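Long-range contacts in glycoside Hydrolase Family 43_12 (Metagenome, PDB 7JVH), which is a glycoside hydrolase of family 43, subfamily 12, that probably cleaves xylose- or arabinose-containing plant polysaccharides in the gut: residues 81-86 / 108-113; 175-180 / 243-248; 247-252 / 267-272; 399-404 / 426-431. All blocks are in the same frame, centred on the assembly; numbering follows the deposited sequence.

The four contacts form two groups on this single chain. Contacts 2 and 3 lie in the five-bladed beta-propeller of the family 43 domain, with centres 8 Å apart. They share Asn247 and Gly248, and Tyr244 O accepts a probable hydrogen bond from Tyr251 N. Contacts 1 and 4 have centres 10 Å apart and meet where the propeller joins the concanavalin A-like domain. There strands 82-83 and 399-400 pair, with Phe83 N 2.8 Å from Ala399 O. The centres of contacts 2 and 4 are 39 Å apart. In this family the active site lies at the centre of the propeller.

Contact 1. Residues 81-86 / 108-113; sequences AMFPGV and SQLDPT
Phe83 and Leu110 carry this contact, and their side chains slide past each other in opposite directions. Leu110 comes to the edge of the ring. Its CG lies in the ring plane, and Leu110 CD2 is 3.8 Å from Phe83 CD1. The ring also touches the loop backbone: Phe83 CE1 is 3.3 Å from Leu110 O, approached obliquely. With CG opposite the backbone N (chi1 -172°), the Phe83 ring reaches toward residues 108-113. Leu110 CD2 extends further, to 3.9 Å from Gly85 N. A beta carbon at Gly85 would probably crowd that methyl.

Pro112 adds a smaller contact. Its CG lies 4.2 Å from Phe83 CB and 4.0 Å from Ala81 O.

The next shell fixes both segments. Ala81 and Phe83 hydrogen-bond through their backbones to Arg401 and Ala399 of the concanavalin A-like domain. Ile121 and Cys143 pack on Leu110, and Pro403 packs on Phe83. Within the loop, Thr113 OG1 donates to Asp111 OD1 at 2.6 Å, on the syn side but tilted out of the carboxylate plane.

The contact thus joins the link leading into strand 85-91 of the first propeller blade to the loop before strand 120-129. Its touching residues are all buried. Apolar packing holds the two segments together, with no direct polar bond between them.

Contact 2. Residues 175-180 / 243-248; sequences SLFFDD and IYKKNG
Phe177 rests on Ile243 where two blades of the family 43 beta-propeller meet. Strands 175-178 and 239-246 are outermost strands of neighbouring four-stranded sheets. The local strand axes run 24° apart and come no closer than 7.3 Å. Side chains therefore bridge them.

The apolar part is a CH-pi contact. Ile243 CG2 sits over one face of the Phe177 ring, 3.7 Å from the centroid and 16° off the ring normal. Lys245 CB touches the far end of the ring, 3.8 Å from Phe177 CZ.

The polar part is a salt-bridge network. The Lys245 chain is fully extended, with CG opposite the backbone N (chi1 -162°), and so NZ reaches both acids. Lys245 NZ donates to Asp179 OD1 at 2.8 Å, using the syn lone pair of that oxygen. It also donates to Asp180 OD2 at 2.7 Å, on the syn side but out of the carboxylate plane. Tyr250 OH is a further partner of this NZ and probably also bonds to Asp179 OD2. The positive charge probably steadies two acids that stand close together. A methionine in place of Lys245 would probably leave both carboxylates without their counter-charge and Asp180 freer to turn.

A further bond lies within the loop after strand 175-178. Asp179 OD1 accepts a second donor, the backbone N of Asp180, at 2.7 Å, on the anti side and tilted out of the carboxylate plane.

Contact 3. Residues 247-252 / 267-272; sequences NGTYYL and IFKADN
Leu252 O accepts the backbone N-H of Phe268 at 2.8 Å, the shortest polar bond of this contact. It belongs to an antiparallel beta-hairpin, strands 249-255 and 265-270, the two middle strands of a propeller blade. Around the same oxygen lie Ile267 CA, in a weaker C-H...O contact at 3.6 Å, and the edge of the Phe268 ring, which has Leu252 O in its plane.

Leu252 and Phe268 are a hydrogen-bonded pair, and so are Tyr250 and Ala270. Each pair is closed by two backbone bonds. Tyr250 N approaches Ala270 O almost in line with the carbonyl, at 166°. Leu252 N instead stands above the carbonyl plane of Phe268, 39° out of it. Tyr251 and Lys269 form the non-hydrogen-bonded pair between them.

The side chains divide over two faces. On one, Leu252 and Phe268 lie side by side, pointing the same way, with their CB atoms 4.1 Å apart. Val225 of the preceding blade packs against both. The Tyr250 ring is on this face too, and its CD2 comes 3.6 Å from Asn272 C. On the other face, Tyr251 lies alongside Lys269, with Tyr251 CE1 3.8 Å from Lys269 CB. Trp343 meets the Tyr251 ring edge-to-face.

At the open end of the hairpin Thr249 has OG1 beside its backbone N (chi1 -60°). This leaves the methyl anti to that N and turned to the partner strand, and Thr249 CG2 lies 3.4 Å from Ala270 O.

Contact 4. Residues 399-404 / 426-431; sequences AMRGPK and TEVQPI
Arg401 has CG opposite its own carbonyl carbon (chi1 -56°) and a chain extended from CG to NE, which carries the guanidinium across to Val428. Val428 is the centre of an inverse gamma turn in the loop before strand 433-437 of the concanavalin A-like domain. Both segments lie at the border between this domain and the propeller.

The guanidinium is flanked on both faces. Val428 CA stands 4.0 Å above one face, and the CE of selenomethionine Met400 lies over the opposite one. Val428 CG1 touches Arg401 NE at 3.7 Å. Lower on the chain, Arg401 CD packs 3.4 Å from Gln429 O.

The polar ends of Arg401 are held mostly by outside partners. NE donates to Cys115 O, and NH2 makes a salt bridge to Glu467. Cys115 lies in the propeller's part of the chain, so this one side chain ties the two domains. A water at the edge of the guanidinium, in its plane, links the two segments. It accepts from Arg401 NH1 at 3.0 Å and donates to Gln429 O at 2.9 Å. A leucine in place of Arg401 would probably leave Glu467 without its charged mate and Cys115 O without this donor.

A proline ring meets the backbone of the other segment too. The ring of Pro430 leans on the Arg401 carbonyl, and Pro430 CB lies 3.4 Å from Arg401 O.

Contact 1. Residues 81-86 / 108-113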
loop_
_atom_site.group_PDB
_atom_site.type_symbol
_atom_site.label_atom_id
_atom_site.label_comp_id
_atom_site.label_asym_id
_atom_site.label_seq_id
_atom_site.Cartn_x
_atom_site.Cartn_y
_atom_site.Cartn_z
ATOM N N ALA A 81 -2.529 -2.866 -8.175
ATOM C CA ALA A 81 -1.989 -2.817 -9.547
ATOM C C ALA A 81 -0.610 -2.179 -9.733
ATOM O O ALA A 81 -0.140 -2.011 -10.859
ATOM C CB ALA A 81 -3.001 -2.158 -10.480
HETATM N N MSE A 82 0.039 -1.805 -8.628
HETATM C CA MSE A 82 1.336 -1.146 -8.690
HETATM C C MSE A 82 2.403 -2.204 -8.951
HETATM O O MSE A 82 2.239 -3.359 -8.554
HETATM C CB MSE A 82 1.613 -0.383 -7.390
HETATM C CG MSE A 82 0.600 0.712 -7.074
HETATM SE SE MSE A 82 1.003 1.519 -5.310
HETATM C CE MSE A 82 -0.381 2.801 -4.749
ATOM N N PHE A 83 3.475 -1.813 -9.648
ATOM C CA PHE A 83 4.590 -2.709 -9.914
ATOM C C PHE A 83 5.920 -1.995 -9.690
ATOM O O PHE A 83 6.114 -0.882 -10.175
ATOM C CB PHE A 83 4.543 -3.269 -11.331
ATOM C CG PHE A 83 5.556 -4.344 -11.574
ATOM C CD1 PHE A 83 5.261 -5.673 -11.268
ATOM C CD2 PHE A 83 6.815 -4.035 -12.049
ATOM C CE1 PHE A 83 6.212 -6.661 -11.481
ATOM C CE2 PHE A 83 7.764 -5.017 -12.250
ATOM C CZ PHE A 83 7.464 -6.329 -11.980
ATOM N N PRO A 84 6.889 -2.593 -8.951
ATOM C CA PRO A 84 6.727 -3.910 -8.331
ATOM C C PRO A 84 5.722 -3.894 -7.200
ATOM O O PRO A 84 5.368 -2.823 -6.717
ATOM C CB PRO A 84 8.122 -4.198 -7.803
ATOM C CG PRO A 84 8.697 -2.843 -7.549
ATOM C CD PRO A 84 8.207 -2.001 -8.661
ATOM N N GLY A 85 5.267 -5.086 -6.793
ATOM C CA GLY A 85 4.238 -5.241 -5.779
ATOM C C GLY A 85 4.797 -5.796 -4.491
ATOM O O GLY A 85 5.874 -6.379 -4.484
ATOM N N VAL A 86 4.043 -5.597 -3.405
ATOM C CA VAL A 86 4.370 -6.070 -2.054
ATOM C C VAL A 86 5.729 -5.552 -1.595
ATOM O O VAL A 86 6.730 -6.266 -1.675
ATOM C CB VAL A 86 4.298 -7.617 -1.951
ATOM C CG1 VAL A 86 4.483 -8.091 -0.506
ATOM C CG2 VAL A 86 2.989 -8.111 -2.537
ATOM N N SER A 108 7.272 -12.504 -14.167
ATOM C CA SER A 108 6.894 -13.912 -13.948
ATOM C C SER A 108 6.150 -14.161 -12.631
ATOM O O SER A 108 5.536 -15.202 -12.453
ATOM C CB SER A 108 8.125 -14.811 -14.013
ATOM O OG SER A 108 9.058 -14.439 -13.018
ATOM N N GLN A 109 6.237 -13.207 -11.701
ATOM C CA GLN A 109 5.517 -13.263 -10.429
ATOM C C GLN A 109 4.228 -12.451 -10.477
ATOM O O GLN A 109 3.261 -12.764 -9.779
ATOM C CB GLN A 109 6.398 -12.718 -9.300
ATOM C CG GLN A 109 7.656 -13.529 -9.013
ATOM C CD GLN A 109 8.659 -12.764 -8.143
ATOM O OE1 GLN A 109 8.966 -11.594 -8.412
ATOM N NE2 GLN A 109 9.182 -13.431 -7.112
ATOM N N LEU A 110 4.227 -11.397 -11.301
ATOM C CA LEU A 110 3.163 -10.392 -11.337
ATOM C C LEU A 110 3.245 -9.591 -12.628
ATOM O O LEU A 110 4.261 -8.949 -12.909
ATOM C CB LEU A 110 3.295 -9.460 -10.127
ATOM C CG LEU A 110 2.456 -8.184 -10.021
ATOM C CD1 LEU A 110 0.965 -8.470 -9.931
ATOM C CD2 LEU A 110 2.902 -7.388 -8.809
ATOM N N ASP A 111 2.161 -9.633 -13.412
ATOM C CA ASP A 111 2.082 -8.999 -14.721
ATOM C C ASP A 111 0.756 -8.253 -14.802
ATOM O O ASP A 111 -0.222 -8.775 -15.344
ATOM C CB ASP A 111 2.182 -10.063 -15.814
ATOM C CG ASP A 111 2.034 -9.502 -17.214
ATOM O OD1 ASP A 111 2.053 -8.279 -17.373
ATOM O OD2 ASP A 111 1.893 -10.296 -18.166
ATOM N N PRO A 112 0.684 -7.012 -14.265
ATOM C CA PRO A 112 -0.587 -6.313 -14.112
ATOM C C PRO A 112 -1.000 -5.431 -15.305
ATOM O O PRO A 112 -1.784 -4.504 -15.118
ATOM C CB PRO A 112 -0.339 -5.464 -12.860
ATOM C CG PRO A 112 1.151 -5.212 -12.841
ATOM C CD PRO A 112 1.813 -6.222 -13.748
ATOM N N THR A 113 -0.502 -5.760 -16.503
ATOM C CA THR A 113 -0.811 -5.050 -17.752
ATOM C C THR A 113 -2.229 -4.480 -17.802
ATOM O O THR A 113 -2.395 -3.305 -18.030
ATOM C CB THR A 113 -0.591 -5.981 -18.954
ATOM O OG1 THR A 113 0.672 -6.625 -18.816
ATOM C CG2 THR A 113 -0.617 -5.230 -20.269
#

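Contact 2. Residues 175-180 / 243-248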
loop_
_atom_site.group_PDB
_atom_site.type_symbol
_atom_site.label_atom_id
_atom_site.label_comp_id
_atom_site.label_asym_id
_atom_site.label_seq_id
_atom_site.Cartn_x
_atom_site.Cartn_y
_atom_site.Cartn_z
ATOM N N SER A 175 -3.049 -17.460 4.744
ATOM C CA SER A 175 -2.040 -17.349 5.793
ATOM C C SER A 175 -1.680 -18.745 6.286
ATOM O O SER A 175 -2.546 -19.531 6.636
ATOM C CB SER A 175 -2.578 -16.469 6.930
ATOM O OG SER A 175 -1.647 -16.251 7.945
ATOM N N LEU A 176 -0.381 -19.044 6.296
ATOM C CA LEU A 176 0.143 -20.334 6.704
ATOM C C LEU A 176 0.523 -20.327 8.184
ATOM O O LEU A 176 0.808 -19.272 8.758
ATOM C CB LEU A 176 1.374 -20.687 5.880
ATOM C CG LEU A 176 1.205 -20.721 4.372
ATOM C CD1 LEU A 176 2.554 -20.583 3.682
ATOM C CD2 LEU A 176 0.495 -21.991 3.948
ATOM N N PHE A 177 0.499 -21.521 8.789
ATOM C CA PHE A 177 0.945 -21.745 10.154
ATOM C C PHE A 177 1.638 -23.100 10.225
ATOM O O PHE A 177 1.123 -24.093 9.696
ATOM C CB PHE A 177 -0.235 -21.710 11.127
ATOM C CG PHE A 177 0.066 -22.323 12.463
ATOM C CD1 PHE A 177 0.734 -21.605 13.443
ATOM C CD2 PHE A 177 -0.308 -23.642 12.735
ATOM C CE1 PHE A 177 1.024 -22.189 14.663
ATOM C CE2 PHE A 177 -0.020 -24.229 13.958
ATOM C CZ PHE A 177 0.640 -23.497 14.928
ATOM N N PHE A 178 2.802 -23.136 10.884
ATOM C CA PHE A 178 3.628 -24.330 10.981
ATOM C C PHE A 178 3.679 -24.854 12.412
ATOM O O PHE A 178 4.347 -24.283 13.259
ATOM C CB PHE A 178 5.031 -24.018 10.462
ATOM C CG PHE A 178 5.040 -23.403 9.096
ATOM C CD1 PHE A 178 4.744 -24.166 7.977
ATOM C CD2 PHE A 178 5.328 -22.048 8.928
ATOM C CE1 PHE A 178 4.738 -23.593 6.705
ATOM C CE2 PHE A 178 5.325 -21.462 7.663
ATOM C CZ PHE A 178 5.030 -22.237 6.550
ATOM N N ASP A 179 2.965 -25.955 12.661
ATOM C CA ASP A 179 2.832 -26.559 13.995
ATOM C C ASP A 179 4.129 -27.260 14.438
ATOM O O ASP A 179 5.127 -27.213 13.737
ATOM C CB ASP A 179 1.660 -27.546 14.007
ATOM C CG ASP A 179 0.956 -27.605 15.341
ATOM O OD1 ASP A 179 1.606 -27.357 16.385
ATOM O OD2 ASP A 179 -0.264 -27.876 15.344
ATOM N N ASP A 180 4.104 -27.860 15.632
ATOM C CA ASP A 180 5.299 -28.453 16.271
ATOM C C ASP A 180 5.472 -29.961 16.009
ATOM O O ASP A 180 6.376 -30.568 16.570
ATOM C CB ASP A 180 5.329 -28.160 17.796
ATOM C CG ASP A 180 3.986 -28.356 18.468
ATOM O OD1 ASP A 180 3.264 -29.317 18.110
ATOM O OD2 ASP A 180 3.631 -27.519 19.340
ATOM N N ILE A 243 -3.135 -17.702 12.464
ATOM C CA ILE A 243 -2.980 -18.659 13.548
ATOM C C ILE A 243 -1.674 -18.391 14.274
ATOM O O ILE A 243 -0.642 -18.161 13.644
ATOM C CB ILE A 243 -2.979 -20.126 13.061
ATOM C CG1 ILE A 243 -4.249 -20.463 12.274
ATOM C CG2 ILE A 243 -2.835 -21.079 14.241
ATOM C CD1 ILE A 243 -5.500 -20.584 13.111
ATOM N N TYR A 244 -1.741 -18.400 15.612
ATOM C CA TYR A 244 -0.573 -18.393 16.485
ATOM C C TYR A 244 -0.791 -19.480 17.518
ATOM O O TYR A 244 -1.927 -19.816 17.836
ATOM C CB TYR A 244 -0.399 -17.030 17.175
ATOM C CG TYR A 244 -0.526 -15.830 16.259
ATOM C CD1 TYR A 244 0.539 -15.400 15.467
ATOM C CD2 TYR A 244 -1.720 -15.117 16.197
ATOM C CE1 TYR A 244 0.416 -14.303 14.647
ATOM C CE2 TYR A 244 -1.855 -14.012 15.367
ATOM C CZ TYR A 244 -0.792 -13.612 14.600
ATOM O OH TYR A 244 -0.953 -12.521 13.782
ATOM N N LYS A 245 0.300 -20.051 18.027
ATOM C CA LYS A 245 0.218 -21.045 19.090
ATOM C C LYS A 245 1.048 -20.567 20.250
ATOM O O LYS A 245 2.197 -20.209 20.059
ATOM C CB LYS A 245 0.728 -22.390 18.604
ATOM C CG LYS A 245 0.295 -23.559 19.472
ATOM C CD LYS A 245 0.875 -24.852 18.920
ATOM C CE LYS A 245 0.478 -26.039 19.752
ATOM N NZ LYS A 245 0.982 -27.286 19.129
ATOM N N LYS A 246 0.453 -20.560 21.448
ATOM C CA LYS A 246 1.108 -20.076 22.664
ATOM C C LYS A 246 0.637 -20.859 23.896
ATOM O O LYS A 246 -0.558 -20.946 24.162
ATOM C CB LYS A 246 0.815 -18.588 22.830
ATOM C CG LYS A 246 1.795 -17.837 23.721
ATOM C CD LYS A 246 1.535 -16.346 23.650
ATOM C CE LYS A 246 2.187 -15.575 24.778
ATOM N NZ LYS A 246 1.481 -15.839 26.072
ATOM N N ASN A 247 1.594 -21.414 24.645
ATOM C CA ASN A 247 1.329 -22.277 25.817
ATOM C C ASN A 247 0.399 -23.434 25.491
ATOM O O ASN A 247 -0.517 -23.732 26.250
ATOM C CB ASN A 247 0.748 -21.473 26.991
ATOM C CG ASN A 247 1.557 -20.226 27.302
ATOM O OD1 ASN A 247 1.001 -19.161 27.593
ATOM N ND2 ASN A 247 2.881 -20.351 27.240
ATOM N N GLY A 248 0.626 -24.062 24.335
ATOM C CA GLY A 248 -0.146 -25.214 23.897
ATOM C C GLY A 248 -1.519 -24.927 23.314
ATOM O O GLY A 248 -2.167 -25.849 22.813
#

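Contact 3. Residues 247-252 / 267-272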
loop_
_atom_site.group_PDB
_atom_site.type_symbol
_atom_site.label_atom_id
_atom_site.label_comp_id
_atom_site.label_asym_id
_atom_site.label_seq_id
_atom_site.Cartn_x
_atom_site.Cartn_y
_atom_site.Cartn_z
ATOM N N ASN A 247 1.594 -21.414 24.645
ATOM C CA ASN A 247 1.329 -22.277 25.817
ATOM C C ASN A 247 0.399 -23.434 25.491
ATOM O O ASN A 247 -0.517 -23.732 26.250
ATOM C CB ASN A 247 0.748 -21.473 26.991
ATOM C CG ASN A 247 1.557 -20.226 27.302
ATOM O OD1 ASN A 247 1.001 -19.161 27.593
ATOM N ND2 ASN A 247 2.881 -20.351 27.240
ATOM N N GLY A 248 0.626 -24.062 24.335
ATOM C CA GLY A 248 -0.146 -25.214 23.897
ATOM C C GLY A 248 -1.519 -24.927 23.314
ATOM O O GLY A 248 -2.167 -25.849 22.813
ATOM N N THR A 249 -1.952 -23.661 23.333
ATOM C CA THR A 249 -3.261 -23.243 22.831
ATOM C C THR A 249 -3.128 -22.599 21.451
ATOM O O THR A 249 -2.164 -21.878 21.194
ATOM C CB THR A 249 -3.906 -22.233 23.801
ATOM O OG1 THR A 249 -4.080 -22.841 25.084
ATOM C CG2 THR A 249 -5.251 -21.749 23.303
ATOM N N TYR A 250 -4.102 -22.858 20.571
ATOM C CA TYR A 250 -4.166 -22.253 19.236
ATOM C C TYR A 250 -5.009 -20.995 19.284
ATOM O O TYR A 250 -6.013 -20.930 19.992
ATOM C CB TYR A 250 -4.736 -23.242 18.197
ATOM C CG TYR A 250 -3.852 -24.454 17.995
ATOM C CD1 TYR A 250 -2.846 -24.445 17.044
ATOM C CD2 TYR A 250 -3.991 -25.580 18.797
ATOM C CE1 TYR A 250 -2.012 -25.538 16.876
ATOM C CE2 TYR A 250 -3.145 -26.666 18.656
ATOM C CZ TYR A 250 -2.171 -26.645 17.678
ATOM O OH TYR A 250 -1.336 -27.724 17.508
ATOM N N TYR A 251 -4.585 -19.987 18.518
ATOM C CA TYR A 251 -5.235 -18.681 18.466
ATOM C C TYR A 251 -5.493 -18.313 17.033
ATOM O O TYR A 251 -4.609 -18.426 16.196
ATOM C CB TYR A 251 -4.345 -17.637 19.135
ATOM C CG TYR A 251 -4.291 -17.800 20.638
ATOM C CD1 TYR A 251 -5.210 -17.150 21.447
ATOM C CD2 TYR A 251 -3.340 -18.620 21.244
ATOM C CE1 TYR A 251 -5.184 -17.287 22.823
ATOM C CE2 TYR A 251 -3.312 -18.784 22.617
ATOM C CZ TYR A 251 -4.240 -18.107 23.406
ATOM O OH TYR A 251 -4.226 -18.257 24.775
ATOM N N LEU A 252 -6.726 -17.884 16.757
ATOM C CA LEU A 252 -7.125 -17.373 15.454
ATOM C C LEU A 252 -7.493 -15.911 15.642
ATOM O O LEU A 252 -8.417 -15.596 16.390
ATOM C CB LEU A 252 -8.324 -18.158 14.884
ATOM C CG LEU A 252 -9.013 -17.570 13.646
ATOM C CD1 LEU A 252 -8.091 -17.617 12.441
ATOM C CD2 LEU A 252 -10.310 -18.312 13.364
ATOM N N ILE A 267 -10.590 -12.054 18.219
ATOM C CA ILE A 267 -9.679 -13.118 18.623
ATOM C C ILE A 267 -10.454 -14.338 19.148
ATOM O O ILE A 267 -11.402 -14.194 19.938
ATOM C CB ILE A 267 -8.685 -12.634 19.706
ATOM C CG1 ILE A 267 -7.594 -13.682 19.966
ATOM C CG2 ILE A 267 -9.411 -12.297 21.008
ATOM C CD1 ILE A 267 -6.537 -13.768 18.886
ATOM N N PHE A 268 -10.015 -15.523 18.702
ATOM C CA PHE A 268 -10.592 -16.817 19.024
ATOM C C PHE A 268 -9.474 -17.702 19.549
ATOM O O PHE A 268 -8.314 -17.512 19.173
ATOM C CB PHE A 268 -11.114 -17.492 17.747
ATOM C CG PHE A 268 -12.245 -16.767 17.072
ATOM C CD1 PHE A 268 -11.999 -15.769 16.136
ATOM C CD2 PHE A 268 -13.565 -17.107 17.356
ATOM C CE1 PHE A 268 -13.040 -15.119 15.516
ATOM C CE2 PHE A 268 -14.611 -16.442 16.730
ATOM C CZ PHE A 268 -14.346 -15.457 15.800
ATOM N N LYS A 269 -9.819 -18.695 20.374
ATOM C CA LYS A 269 -8.862 -19.731 20.774
ATOM C C LYS A 269 -9.443 -21.156 20.709
ATOM O O LYS A 269 -10.660 -21.340 20.752
ATOM C CB LYS A 269 -8.285 -19.429 22.167
ATOM C CG LYS A 269 -9.167 -19.818 23.343
ATOM C CD LYS A 269 -8.548 -19.393 24.670
ATOM C CE LYS A 269 -9.456 -19.725 25.843
ATOM N NZ LYS A 269 -9.234 -21.112 26.365
ATOM N N ALA A 270 -8.553 -22.150 20.593
ATOM C CA ALA A 270 -8.919 -23.560 20.552
ATOM C C ALA A 270 -7.824 -24.444 21.121
ATOM O O ALA A 270 -6.655 -24.045 21.146
ATOM C CB ALA A 270 -9.224 -23.993 19.129
ATOM N N ASP A 271 -8.213 -25.651 21.562
ATOM C CA ASP A 271 -7.288 -26.634 22.121
ATOM C C ASP A 271 -6.643 -27.523 21.057
ATOM O O ASP A 271 -5.767 -28.329 21.366
ATOM C CB ASP A 271 -8.000 -27.509 23.150
ATOM C CG ASP A 271 -8.485 -26.717 24.357
ATOM O OD1 ASP A 271 -7.809 -25.758 24.801
ATOM O OD2 ASP A 271 -9.559 -27.052 24.882
ATOM N N ASN A 272 -7.093 -27.364 19.806
ATOM C CA ASN A 272 -6.675 -28.175 18.661
ATOM C C ASN A 272 -6.729 -27.347 17.366
ATOM O O ASN A 272 -7.577 -26.453 17.227
ATOM C CB ASN A 272 -7.567 -29.428 18.600
ATOM C CG ASN A 272 -7.587 -30.104 17.240
ATOM O OD1 ASN A 272 -8.387 -29.750 16.380
ATOM N ND2 ASN A 272 -6.768 -31.139 17.068
#

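Contact 4. Residues 399-404 / 426-431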
loop_
_atom_site.group_PDB
_atom_site.type_symbol
_atom_site.label_atom_id
_atom_site.label_comp_id
_atom_site.label_asym_id
_atom_site.label_seq_id
_atom_site.Cartn_x
_atom_site.Cartn_y
_atom_site.Cartn_z
ATOM N N ALA A 399 5.505 1.911 -10.737
ATOM C CA ALA A 399 4.823 2.170 -11.998
ATOM C C ALA A 399 3.454 1.507 -11.901
ATOM O O ALA A 399 3.252 0.612 -11.083
ATOM C CB ALA A 399 5.620 1.602 -13.149
HETATM N N MSE A 400 2.505 1.972 -12.718
HETATM C CA MSE A 400 1.177 1.384 -12.795
HETATM C C MSE A 400 1.152 0.329 -13.896
HETATM O O MSE A 400 1.496 0.626 -15.032
HETATM C CB MSE A 400 0.126 2.464 -13.071
HETATM C CG MSE A 400 -0.079 3.439 -11.924
HETATM SE SE MSE A 400 -0.780 2.545 -10.328
HETATM C CE MSE A 400 -2.247 1.396 -10.975
ATOM N N ARG A 401 0.771 -0.900 -13.532
ATOM C CA ARG A 401 0.425 -1.946 -14.489
ATOM C C ARG A 401 1.573 -2.464 -15.373
ATOM O O ARG A 401 1.335 -3.017 -16.442
ATOM C CB ARG A 401 -0.755 -1.501 -15.372
ATOM C CG ARG A 401 -1.991 -1.085 -14.584
ATOM C CD ARG A 401 -3.183 -0.848 -15.484
ATOM N NE ARG A 401 -4.424 -0.844 -14.719
ATOM C CZ ARG A 401 -5.035 0.248 -14.256
ATOM N NH1 ARG A 401 -4.541 1.458 -14.449
ATOM N NH2 ARG A 401 -6.184 0.115 -13.589
ATOM N N GLY A 402 2.818 -2.319 -14.906
ATOM C CA GLY A 402 3.977 -2.790 -15.642
ATOM C C GLY A 402 5.299 -2.310 -15.057
ATOM O O GLY A 402 5.316 -1.448 -14.183
ATOM N N PRO A 403 6.443 -2.846 -15.532
ATOM C CA PRO A 403 7.751 -2.436 -15.019
ATOM C C PRO A 403 8.232 -1.111 -15.606
ATOM O O PRO A 403 7.981 -0.826 -16.781
ATOM C CB PRO A 403 8.673 -3.586 -15.450
ATOM C CG PRO A 403 7.998 -4.195 -16.637
ATOM C CD PRO A 403 6.527 -3.880 -16.571
ATOM N N LYS A 404 8.918 -0.318 -14.778
ATOM C CA LYS A 404 9.538 0.946 -15.170
ATOM C C LYS A 404 10.668 0.747 -16.173
ATOM O O LYS A 404 10.982 1.650 -16.960
ATOM C CB LYS A 404 10.069 1.685 -13.937
ATOM C CG LYS A 404 11.239 1.006 -13.259
ATOM C CD LYS A 404 11.537 1.601 -11.895
ATOM C CE LYS A 404 12.733 0.945 -11.249
ATOM N NZ LYS A 404 12.237 -0.209 -10.474
ATOM N N THR A 426 -5.660 7.488 -19.266
ATOM C CA THR A 426 -7.002 7.049 -18.907
ATOM C C THR A 426 -7.250 5.550 -19.153
ATOM O O THR A 426 -8.340 5.061 -18.896
ATOM C CB THR A 426 -8.041 7.869 -19.698
ATOM O OG1 THR A 426 -7.844 7.660 -21.106
ATOM C CG2 THR A 426 -7.918 9.334 -19.360
ATOM N N GLU A 427 -6.220 4.848 -19.639
ATOM C CA GLU A 427 -6.335 3.481 -20.094
ATOM C C GLU A 427 -5.932 2.487 -19.037
ATOM O O GLU A 427 -5.018 2.746 -18.265
ATOM C CB GLU A 427 -5.471 3.262 -21.326
ATOM C CG GLU A 427 -5.970 3.995 -22.554
ATOM C CD GLU A 427 -5.125 3.735 -23.772
ATOM O OE1 GLU A 427 -4.893 2.562 -24.116
ATOM O OE2 GLU A 427 -4.694 4.721 -24.391
ATOM N N VAL A 428 -6.610 1.322 -19.036
ATOM C CA VAL A 428 -6.255 0.197 -18.189
ATOM C C VAL A 428 -5.143 -0.564 -18.924
ATOM O O VAL A 428 -5.336 -1.637 -19.484
ATOM C CB VAL A 428 -7.482 -0.682 -17.892
ATOM C CG1 VAL A 428 -7.114 -1.879 -17.017
ATOM C CG2 VAL A 428 -8.590 0.173 -17.276
ATOM N N GLN A 429 -3.946 0.027 -18.891
ATOM C CA GLN A 429 -2.778 -0.419 -19.644
ATOM C C GLN A 429 -1.567 0.084 -18.871
ATOM O O GLN A 429 -1.705 0.958 -18.021
ATOM C CB GLN A 429 -2.776 0.228 -21.042
ATOM C CG GLN A 429 -3.872 -0.247 -21.986
ATOM C CD GLN A 429 -3.663 -1.676 -22.415
ATOM O OE1 GLN A 429 -2.614 -1.985 -22.984
ATOM N NE2 GLN A 429 -4.658 -2.567 -22.169
ATOM N N PRO A 430 -0.349 -0.438 -19.129
ATOM C CA PRO A 430 0.859 0.159 -18.549
ATOM C C PRO A 430 1.095 1.556 -19.136
ATOM O O PRO A 430 0.969 1.718 -20.337
ATOM C CB PRO A 430 1.976 -0.813 -18.963
ATOM C CG PRO A 430 1.416 -1.601 -20.100
ATOM C CD PRO A 430 -0.081 -1.622 -19.960
ATOM N N ILE A 431 1.399 2.536 -18.276
ATOM C CA ILE A 431 1.709 3.908 -18.696
ATOM C C ILE A 431 3.124 4.302 -18.255
ATOM O O ILE A 431 3.618 3.815 -17.250
ATOM C CB ILE A 431 0.675 4.939 -18.188
ATOM C CG1 ILE A 431 0.541 4.914 -16.669
ATOM C CG2 ILE A 431 -0.675 4.672 -18.815
ATOM C CD1 ILE A 431 -0.406 5.962 -16.125
HETATM O O HOH W 1 -2.176 2.719 -15.802
#